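Local coordinates for periplasmic solute binding protein (Candidatus liberibacter, PDB 4CL2) that binds manganese or zinc ions in the periplasm and probably delivers them to a membrane transporter for uptake into the cell, at residues 56-61 with 82-87; 167-172 with 185-190; 215-220 with 237-242. One frame throughout, in Å; residues are numbered along the deposited sequence. Where two conformers were deposited one is given.

Contact 1: 56-61 with 82-87; sequences LILCNG and ITVTDG
Ile57, Cys59 and Ile82 tie two parallel strands together at one edge of a four-stranded parallel sheet, the sheet of the lobe that holds the N-terminal part of this member of the bacterial solute-binding protein 9 family. Ile82 N donates a hydrogen bond to Ile57 O at 2.8 Å, Ile82 O accepts one from Cys59 N, and Val84 N closes the ladder on Cys59 O; all three bonds are nearly straight. Beyond Cys59 the strand gives way to loop, but the two chains stay joined by a side chain: Thr85 OG1 donates to Asn60 O at 2.6 Å. This reach depends on chi1 of 57°, which sets OG1 between the backbone N and the carbonyl carbon of Thr85, while CG2 rests near the same oxygen.

Around these bonds lies an apolar layer on the face of Leu58 and Ile82. Leu58 and Ile82 run side by side, CD2 of the leucine 3.8 Å from CB of the isoleucine. Leu56 comes in obliquely; its CG is anti to the backbone N (chi1 178°), and its CD1 presses on Ile82 CG1 at a tight 3.4 Å. Val84 CG1 extends the layer to Leu58 CB at 4.0 Å, and Ile14 of helix 12-22 and Ile121 of helix 111-128 cover the valine.

Asn60 is positioned by a second shell. Tyr117 OH bonds to its OD1, Pro105 O receives from its ND2, and Glu65 accepts from the backbone N atoms of Asn60 and Gly61. Its side chain lies about 7 Å from that of His106, a manganese ligand, so this strand end borders the metal cleft. Asn60 ND2 also bonds to Gly61 O at 3.0 Å, approaching from above the carbonyl plane.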
loop_
_atom_site.group_PDB
_atom_site.type_symbol
_atom_site.label_atom_id
_atom_site.label_comp_id
_atom_site.label_asym_id
_atom_site.label_seq_id
_atom_site.Cartn_x
_atom_site.Cartn_y
_atom_site.Cartn_z
ATOM N N LEU A 56 12.136 1.685 17.729
ATOM C CA LEU A 56 11.057 2.458 17.071
ATOM C C LEU A 56 10.272 1.425 16.288
ATOM O O LEU A 56 10.926 0.543 15.627
ATOM C CB LEU A 56 11.658 3.517 16.156
ATOM C CG LEU A 56 10.702 4.368 15.357
ATOM C CD1 LEU A 56 9.815 5.167 16.257
ATOM C CD2 LEU A 56 11.512 5.259 14.427
ATOM N N ILE A 57 8.941 1.491 16.358
ATOM C CA ILE A 57 8.075 0.592 15.583
ATOM C C ILE A 57 7.221 1.454 14.658
ATOM O O ILE A 57 6.564 2.375 15.111
ATOM C CB ILE A 57 7.224 -0.288 16.477
ATOM C CG1 ILE A 57 8.125 -1.161 17.343
ATOM C CG2 ILE A 57 6.296 -1.134 15.626
ATOM C CD1 ILE A 57 7.386 -2.018 18.353
ATOM N N LEU A 58 7.304 1.171 13.357
ATOM C CA LEU A 58 6.577 1.942 12.355
ATOM C C LEU A 58 5.409 1.103 11.797
ATOM O O LEU A 58 5.607 0.047 11.193
ATOM C CB LEU A 58 7.504 2.326 11.237
ATOM C CG LEU A 58 8.730 3.155 11.577
ATOM C CD1 LEU A 58 9.566 3.340 10.291
ATOM C CD2 LEU A 58 8.297 4.491 12.203
ATOM N N CYS A 59 4.204 1.568 12.076
ATOM C CA CYS A 59 2.955 0.877 11.660
ATOM C C CYS A 59 2.259 1.728 10.587
ATOM O O CYS A 59 2.362 2.950 10.576
ATOM C CB CYS A 59 1.990 0.700 12.832
ATOM S SG CYS A 59 2.575 -0.620 13.959
ATOM N N ASN A 60 1.450 1.056 9.780
ATOM C CA ASN A 60 0.556 1.705 8.847
ATOM C C ASN A 60 -0.584 2.407 9.502
ATOM O O ASN A 60 -1.010 3.519 9.059
ATOM C CB ASN A 60 -0.074 0.655 7.928
ATOM C CG ASN A 60 -0.684 1.299 6.672
ATOM O OD1 ASN A 60 0.047 1.735 5.781
ATOM N ND2 ASN A 60 -2.001 1.276 6.595
ATOM N N GLY A 61 -1.114 1.806 10.546
ATOM C CA GLY A 61 -2.413 2.204 11.068
ATOM C C GLY A 61 -3.488 1.920 10.066
ATOM O O GLY A 61 -3.344 1.012 9.218
ATOM N N ILE A 82 4.843 4.399 15.911
ATOM C CA ILE A 82 4.522 5.579 15.075
ATOM C C ILE A 82 3.583 5.087 13.981
ATOM O O ILE A 82 3.820 4.051 13.381
ATOM C CB ILE A 82 5.782 6.169 14.437
ATOM C CG1 ILE A 82 6.797 6.644 15.504
ATOM C CG2 ILE A 82 5.465 7.261 13.374
ATOM C CD1 ILE A 82 6.348 7.696 16.403
ATOM N N THR A 83 2.500 5.835 13.727
ATOM C CA THR A 83 1.563 5.557 12.662
ATOM C C THR A 83 1.972 6.447 11.497
ATOM O O THR A 83 1.813 7.693 11.560
ATOM C CB THR A 83 0.145 5.875 13.136
ATOM O OG1 THR A 83 -0.138 4.950 14.211
ATOM C CG2 THR A 83 -0.871 5.674 12.001
ATOM N N VAL A 84 2.446 5.826 10.433
ATOM C CA VAL A 84 3.029 6.538 9.349
ATOM C C VAL A 84 2.033 7.110 8.349
ATOM O O VAL A 84 2.448 7.838 7.470
ATOM C CB VAL A 84 4.117 5.725 8.580
ATOM C CG1 VAL A 84 5.168 5.174 9.554
ATOM C CG2 VAL A 84 3.476 4.576 7.813
ATOM N N THR A 85 0.735 6.858 8.546
ATOM C CA THR A 85 -0.351 7.471 7.797
ATOM C C THR A 85 -0.961 8.695 8.487
ATOM O O THR A 85 -1.967 9.229 8.015
ATOM C CB THR A 85 -1.465 6.454 7.517
ATOM O OG1 THR A 85 -1.890 5.934 8.781
ATOM C CG2 THR A 85 -1.006 5.350 6.593
ATOM N N ASP A 86 -0.389 9.165 9.592
ATOM C CA ASP A 86 -0.876 10.398 10.239
ATOM C C ASP A 86 -0.947 11.514 9.191
ATOM O O ASP A 86 0.021 11.769 8.453
ATOM C CB ASP A 86 0.123 10.835 11.331
ATOM C CG ASP A 86 0.026 10.033 12.604
ATOM O OD1 ASP A 86 -0.900 9.185 12.768
ATOM O OD2 ASP A 86 0.950 10.241 13.434
ATOM N N GLY A 87 -2.071 12.212 9.159
ATOM C CA GLY A 87 -2.295 13.265 8.135
ATOM C C GLY A 87 -3.033 12.817 6.885
ATOM O O GLY A 87 -3.246 13.643 5.956
#

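Contact 2: 167-172 with 185-190; sequences WFVTSE and KSLYLW. With MN (manganese (II) ion), chain L.
The bent chain of Lys185 lies over one face of the Trp167 indole. Lys185 CB sits over the six-membered ring, 3.7 Å from its centroid; turns at chi2 and chi3 carry the chain along the ring, bringing NZ 4.0 Å from the centroid of the five-membered ring, an off-centre cation-pi contact. Leu187 CG meets Trp167 CZ3 obliquely, and Leu187 CB runs beside Val169 CG2 on the same face of this parallel strand pair. In the ladder Phe168 N donates to Lys185 O, Leu187 N to Phe168 O and Thr170 N to Leu187 O.

At the other end Trp190 turns its ring face to the chain at Ser171 and Glu172. Ser171 O stands over the ring, and Glu172 CA makes a CH-pi contact 4.0 Å from the five-membered ring's centroid. Ser171 O is gripped twice, by Leu189 N at 2.8 Å and Trp190 N at 3.0 Å. The extended Glu172 side chain crosses Trp190 at about a right angle and holds manganese unevenly with both oxygens, OE2 at 2.3 Å and OE1 at 2.7 Å. His106 and Asp247 also bind the metal, while Asn193 bonds to both Glu172 OE2 and Trp190 NE1. Thr170 OG1 donates to Glu172 O at 2.6 Å, a bond that spans the corner of the chain at Ser171.

The strands belong to a beta-alpha-beta unit linked by helix 176-182. Helix 200-212 packs on Val169 and Leu187, helix 227-236 touches Leu189 and Trp190, and strand 217-221 bonds to Val169.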
loop_
_atom_site.group_PDB
_atom_site.type_symbol
_atom_site.label_atom_id
_atom_site.label_comp_id
_atom_site.label_asym_id
_atom_site.label_seq_id
_atom_site.Cartn_x
_atom_site.Cartn_y
_atom_site.Cartn_z
ATOM N N TRP A 167 -12.479 4.933 -14.232
ATOM C CA TRP A 167 -12.864 3.898 -13.257
ATOM C C TRP A 167 -11.676 3.031 -13.008
ATOM O O TRP A 167 -11.020 2.579 -13.973
ATOM C CB TRP A 167 -13.940 3.013 -13.824
ATOM C CG TRP A 167 -15.239 3.677 -13.935
ATOM C CD1 TRP A 167 -15.751 4.294 -15.022
ATOM C CD2 TRP A 167 -16.209 3.785 -12.912
ATOM N NE1 TRP A 167 -16.962 4.805 -14.733
ATOM C CE2 TRP A 167 -17.271 4.512 -13.434
ATOM C CE3 TRP A 167 -16.273 3.345 -11.598
ATOM C CZ2 TRP A 167 -18.412 4.794 -12.699
ATOM C CZ3 TRP A 167 -17.410 3.626 -10.864
ATOM C CH2 TRP A 167 -18.449 4.347 -11.409
ATOM N N PHE A 168 -11.405 2.758 -11.739
ATOM C CA PHE A 168 -10.367 1.783 -11.329
ATOM C C PHE A 168 -11.192 0.637 -10.716
ATOM O O PHE A 168 -11.822 0.860 -9.678
ATOM C CB PHE A 168 -9.428 2.287 -10.271
ATOM C CG PHE A 168 -8.459 3.322 -10.733
ATOM C CD1 PHE A 168 -8.078 3.424 -12.071
ATOM C CD2 PHE A 168 -7.923 4.205 -9.809
ATOM C CE1 PHE A 168 -7.167 4.413 -12.431
ATOM C CE2 PHE A 168 -7.016 5.178 -10.193
ATOM C CZ PHE A 168 -6.649 5.267 -11.508
ATOM N N VAL A 169 -11.223 -0.511 -11.376
ATOM C CA VAL A 169 -12.042 -1.686 -10.916
ATOM C C VAL A 169 -11.157 -2.896 -10.590
ATOM O O VAL A 169 -10.398 -3.364 -11.403
ATOM C CB VAL A 169 -13.087 -2.090 -11.952
ATOM C CG1 VAL A 169 -13.993 -3.233 -11.449
ATOM C CG2 VAL A 169 -13.929 -0.868 -12.308
ATOM N N THR A 170 -11.221 -3.303 -9.354
ATOM C CA THR A 170 -10.274 -4.267 -8.829
ATOM C C THR A 170 -11.056 -5.310 -8.045
ATOM O O THR A 170 -12.290 -5.245 -7.963
ATOM C CB THR A 170 -9.237 -3.652 -7.912
ATOM O OG1 THR A 170 -9.926 -2.982 -6.872
ATOM C CG2 THR A 170 -8.345 -2.676 -8.638
ATOM N N SER A 171 -10.333 -6.279 -7.493
ATOM C CA SER A 171 -10.997 -7.350 -6.750
ATOM C C SER A 171 -11.098 -6.850 -5.289
ATOM O O SER A 171 -12.225 -6.647 -4.806
ATOM C CB SER A 171 -10.164 -8.667 -6.872
ATOM O OG SER A 171 -10.236 -9.100 -8.237
ATOM N N GLU A 172 -9.995 -6.790 -4.603
ATOM C CA GLU A 172 -9.926 -6.083 -3.315
ATOM C C GLU A 172 -10.033 -4.577 -3.525
ATOM O O GLU A 172 -9.627 -4.065 -4.564
ATOM C CB GLU A 172 -8.588 -6.370 -2.619
ATOM C CG GLU A 172 -8.580 -5.954 -1.153
ATOM C CD GLU A 172 -7.197 -6.025 -0.516
ATOM O OE1 GLU A 172 -6.200 -5.730 -1.157
ATOM O OE2 GLU A 172 -7.085 -6.296 0.647
ATOM N N LYS A 185 -13.107 7.186 -10.253
ATOM C CA LYS A 185 -14.041 6.417 -9.393
ATOM C C LYS A 185 -13.539 4.983 -9.219
ATOM O O LYS A 185 -12.803 4.532 -10.071
ATOM C CB LYS A 185 -15.401 6.395 -10.074
ATOM C CG LYS A 185 -16.049 7.782 -10.166
ATOM C CD LYS A 185 -16.732 7.967 -11.531
ATOM C CE LYS A 185 -15.766 8.492 -12.603
ATOM N NZ LYS A 185 -16.246 8.167 -13.977
ATOM N N SER A 186 -13.827 4.306 -8.102
ATOM C CA SER A 186 -13.292 2.910 -7.847
ATOM C C SER A 186 -14.573 2.025 -7.668
ATOM O O SER A 186 -15.700 2.475 -7.252
ATOM C CB SER A 186 -12.210 2.729 -6.652
ATOM O OG SER A 186 -10.982 1.840 -6.885
ATOM N N LEU A 187 -14.413 0.793 -8.077
ATOM C CA LEU A 187 -15.393 -0.272 -7.885
ATOM C C LEU A 187 -14.562 -1.483 -7.544
ATOM O O LEU A 187 -13.432 -1.600 -8.015
ATOM C CB LEU A 187 -16.159 -0.578 -9.148
ATOM C CG LEU A 187 -17.528 -0.004 -9.463
ATOM C CD1 LEU A 187 -17.974 -0.695 -10.755
ATOM C CD2 LEU A 187 -18.519 -0.296 -8.339
ATOM N N TYR A 188 -15.094 -2.334 -6.669
ATOM C CA TYR A 188 -14.346 -3.503 -6.232
ATOM C C TYR A 188 -15.296 -4.549 -5.709
ATOM O O TYR A 188 -16.489 -4.281 -5.495
ATOM C CB TYR A 188 -13.235 -3.180 -5.233
ATOM C CG TYR A 188 -13.672 -2.313 -4.095
ATOM C CD1 TYR A 188 -14.295 -2.859 -2.986
ATOM C CD2 TYR A 188 -13.528 -0.916 -4.166
ATOM C CE1 TYR A 188 -14.717 -2.039 -1.934
ATOM C CE2 TYR A 188 -13.968 -0.101 -3.136
ATOM C CZ TYR A 188 -14.506 -0.652 -2.028
ATOM O OH TYR A 188 -14.918 0.201 -1.028
ATOM N N LEU A 189 -14.752 -5.748 -5.485
ATOM C CA LEU A 189 -15.571 -6.922 -5.086
ATOM C C LEU A 189 -15.609 -7.175 -3.552
ATOM O O LEU A 189 -16.596 -7.733 -3.047
ATOM C CB LEU A 189 -15.046 -8.164 -5.832
ATOM C CG LEU A 189 -14.892 -8.024 -7.336
ATOM C CD1 LEU A 189 -14.486 -9.352 -8.001
ATOM C CD2 LEU A 189 -16.175 -7.558 -7.962
ATOM N N TRP A 190 -14.550 -6.801 -2.853
ATOM C CA TRP A 190 -14.472 -6.832 -1.376
ATOM C C TRP A 190 -13.498 -5.795 -0.895
ATOM O O TRP A 190 -12.481 -5.541 -1.513
ATOM C CB TRP A 190 -14.156 -8.278 -0.855
ATOM C CG TRP A 190 -12.878 -8.862 -1.459
ATOM C CD1 TRP A 190 -11.618 -8.602 -1.064
ATOM C CD2 TRP A 190 -12.762 -9.717 -2.615
ATOM N NE1 TRP A 190 -10.726 -9.298 -1.856
ATOM C CE2 TRP A 190 -11.399 -9.969 -2.818
ATOM C CE3 TRP A 190 -13.664 -10.291 -3.466
ATOM C CZ2 TRP A 190 -10.938 -10.758 -3.863
ATOM C CZ3 TRP A 190 -13.202 -11.129 -4.493
ATOM C CH2 TRP A 190 -11.842 -11.352 -4.660
HETATM MN MN MN L . -5.030 -5.580 1.327
HETATM O O HOH W 1 -10.009 -0.350 -5.363
#

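Contact 3: 215-220 with 237-242; sequences IKFIFS and NASYGG
Tyr240 reaches across to the neighbouring parallel strand and ends on Ser220. A chi1 of 173° turns the ring away from the residue's own N and lays it along strand 217-221. Beyond CB, ring atom CD1 passes 3.4 Å from Ile218 O, and CE1 comes next to Ser220 N and OG. At the tip, OH forms a short hydrogen bond with Ser220 OG at 2.6 Å; OG lies at the ring's edge, in its plane, and either hydroxyl could be the donor. Gly242 N, two residues on in the same segment, stands over the centre of one ring face, and Ala229 and Lys230 of helix 227-236 also touch this tyrosine.

Phe217 and Ser239 share the other face of the strand pair, with Phe217 CE1 3.5 Å from Ser239 CB. Gly241 lies against the ring of Phe219, whose CE1 approaches Gly241 O obliquely, and Gly242 O is in plane at the ring's edge. The backbone holds the pair together: Ser239 N bonds to Lys216 O, Ile218 N to Ser239 O, Gly241 N to Ile218 O at 2.8 Å, and Ser220 N to Gly242 O. One water joins Lys216 O, to which it donates, with Ser239 OG.

A Schellman motif at Asn237 ends helix 227-236 and turns the chain into strand 239-244. Strand, helix and parallel strand together make a beta-alpha-beta unit of the metal-binding protein's C-terminal lobe; Asp247, a manganese ligand, follows three residues after strand 239-244.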
loop_
_atom_site.group_PDB
_atom_site.type_symbol
_atom_site.label_atom_id
_atom_site.label_comp_id
_atom_site.label_asym_id
_atom_site.label_seq_id
_atom_site.Cartn_x
_atom_site.Cartn_y
_atom_site.Cartn_z
ATOM N N ILE A 215 -17.942 -0.251 -18.228
ATOM C CA ILE A 215 -16.565 -0.381 -17.746
ATOM C C ILE A 215 -15.868 -1.544 -18.446
ATOM O O ILE A 215 -16.445 -2.610 -18.642
ATOM C CB ILE A 215 -16.540 -0.533 -16.224
ATOM C CG1 ILE A 215 -17.168 0.723 -15.596
ATOM C CG2 ILE A 215 -15.108 -0.734 -15.789
ATOM C CD1 ILE A 215 -17.524 0.627 -14.139
ATOM N N LYS A 216 -14.637 -1.311 -18.886
ATOM C CA LYS A 216 -13.973 -2.190 -19.832
ATOM C C LYS A 216 -13.023 -3.247 -19.211
ATOM O O LYS A 216 -12.790 -4.266 -19.797
ATOM C CB LYS A 216 -13.146 -1.315 -20.782
ATOM C CG LYS A 216 -13.984 -0.337 -21.603
ATOM C CD LYS A 216 -14.888 -1.062 -22.559
ATOM C CE LYS A 216 -15.821 -0.077 -23.248
ATOM N NZ LYS A 216 -16.978 -0.809 -23.826
ATOM N N PHE A 217 -12.505 -2.949 -18.037
ATOM C CA PHE A 217 -11.488 -3.792 -17.379
ATOM C C PHE A 217 -11.715 -3.954 -15.891
ATOM O O PHE A 217 -12.106 -3.001 -15.147
ATOM C CB PHE A 217 -10.056 -3.219 -17.627
ATOM C CG PHE A 217 -9.588 -3.396 -19.049
ATOM C CD1 PHE A 217 -8.939 -4.559 -19.441
ATOM C CD2 PHE A 217 -9.801 -2.388 -19.964
ATOM C CE1 PHE A 217 -8.525 -4.719 -20.759
ATOM C CE2 PHE A 217 -9.410 -2.529 -21.297
ATOM C CZ PHE A 217 -8.787 -3.706 -21.692
ATOM N N ILE A 218 -11.363 -5.154 -15.431
ATOM C CA ILE A 218 -11.264 -5.445 -13.996
ATOM C C ILE A 218 -9.994 -6.221 -13.681
ATOM O O ILE A 218 -9.695 -7.173 -14.387
ATOM C CB ILE A 218 -12.540 -6.217 -13.462
ATOM C CG1 ILE A 218 -12.402 -6.548 -11.955
ATOM C CG2 ILE A 218 -12.838 -7.413 -14.334
ATOM C CD1 ILE A 218 -13.719 -7.038 -11.324
ATOM N N PHE A 219 -9.278 -5.824 -12.640
ATOM C CA PHE A 219 -8.002 -6.442 -12.235
ATOM C C PHE A 219 -8.172 -7.353 -11.037
ATOM O O PHE A 219 -9.191 -7.282 -10.284
ATOM C CB PHE A 219 -7.011 -5.380 -11.830
ATOM C CG PHE A 219 -6.679 -4.397 -12.930
ATOM C CD1 PHE A 219 -5.698 -4.712 -13.868
ATOM C CD2 PHE A 219 -7.366 -3.207 -13.054
ATOM C CE1 PHE A 219 -5.385 -3.825 -14.892
ATOM C CE2 PHE A 219 -7.041 -2.301 -14.057
ATOM C CZ PHE A 219 -6.062 -2.622 -14.974
ATOM N N SER A 220 -7.229 -8.252 -10.879
ATOM C CA SER A 220 -6.965 -8.878 -9.574
ATOM C C SER A 220 -5.624 -8.549 -9.060
ATOM O O SER A 220 -4.902 -7.757 -9.668
ATOM C CB SER A 220 -7.225 -10.401 -9.627
ATOM O OG SER A 220 -6.253 -11.051 -10.477
ATOM N N ASN A 237 -19.255 -8.548 -19.942
ATOM C CA ASN A 237 -18.611 -8.348 -21.227
ATOM C C ASN A 237 -17.474 -7.371 -21.149
ATOM O O ASN A 237 -17.163 -6.708 -22.101
ATOM C CB ASN A 237 -19.615 -7.909 -22.306
ATOM C CG ASN A 237 -20.465 -9.033 -22.755
ATOM O OD1 ASN A 237 -21.693 -8.944 -22.774
ATOM N ND2 ASN A 237 -19.819 -10.119 -23.124
ATOM N N ALA A 238 -16.868 -7.287 -19.979
ATOM C CA ALA A 238 -15.608 -6.588 -19.781
ATOM C C ALA A 238 -14.423 -7.564 -20.001
ATOM O O ALA A 238 -14.605 -8.717 -20.334
ATOM C CB ALA A 238 -15.560 -6.009 -18.398
ATOM N N SER A 239 -13.209 -7.035 -19.825
ATOM C CA SER A 239 -11.989 -7.843 -19.981
ATOM C C SER A 239 -11.293 -7.935 -18.645
ATOM O O SER A 239 -11.315 -7.009 -17.883
ATOM C CB SER A 239 -11.024 -7.120 -20.965
ATOM O OG SER A 239 -11.619 -7.095 -22.264
ATOM N N TYR A 240 -10.660 -9.058 -18.392
ATOM C CA TYR A 240 -9.804 -9.178 -17.258
ATOM C C TYR A 240 -8.475 -8.465 -17.558
ATOM O O TYR A 240 -7.874 -8.761 -18.593
ATOM C CB TYR A 240 -9.533 -10.643 -16.999
ATOM C CG TYR A 240 -8.522 -10.911 -15.928
ATOM C CD1 TYR A 240 -8.701 -10.459 -14.608
ATOM C CD2 TYR A 240 -7.344 -11.644 -16.195
ATOM C CE1 TYR A 240 -7.757 -10.668 -13.628
ATOM C CE2 TYR A 240 -6.397 -11.867 -15.198
ATOM C CZ TYR A 240 -6.602 -11.403 -13.919
ATOM O OH TYR A 240 -5.680 -11.597 -12.921
ATOM N N GLY A 241 -8.125 -7.539 -16.687
ATOM C CA GLY A 241 -6.969 -6.623 -16.854
ATOM C C GLY A 241 -5.655 -7.227 -16.376
ATOM O O GLY A 241 -4.580 -6.669 -16.641
ATOM N N GLY A 242 -5.704 -8.333 -15.687
ATOM C CA GLY A 242 -4.511 -9.010 -15.128
ATOM C C GLY A 242 -4.241 -8.668 -13.670
ATOM O O GLY A 242 -5.127 -8.136 -12.982
HETATM O O HOH W 2 -12.925 -4.732 -22.348
#

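In the fold
The contacts follow one another along the chain, each closing before the next opens. Contact 1 stands on the opposite side of the chain's centre from the other two, its centre about 26 Å from that of contact 2 and about 34 Å from that of contact 3. Contacts 2 and 3 are neighbours, centres about 10 Å apart: strand 217-221 runs beside strand 167-170, Ser171 OG bonds to Phe219 O, and helix 200-212 touches both contacts. Manganese lies in the cleft between the two sides, taking Glu172 from contact 2, His106 from the chain between contacts 1 and 2, and Asp247 from beyond contact 3, consistent with a two-lobed metal-binding protein.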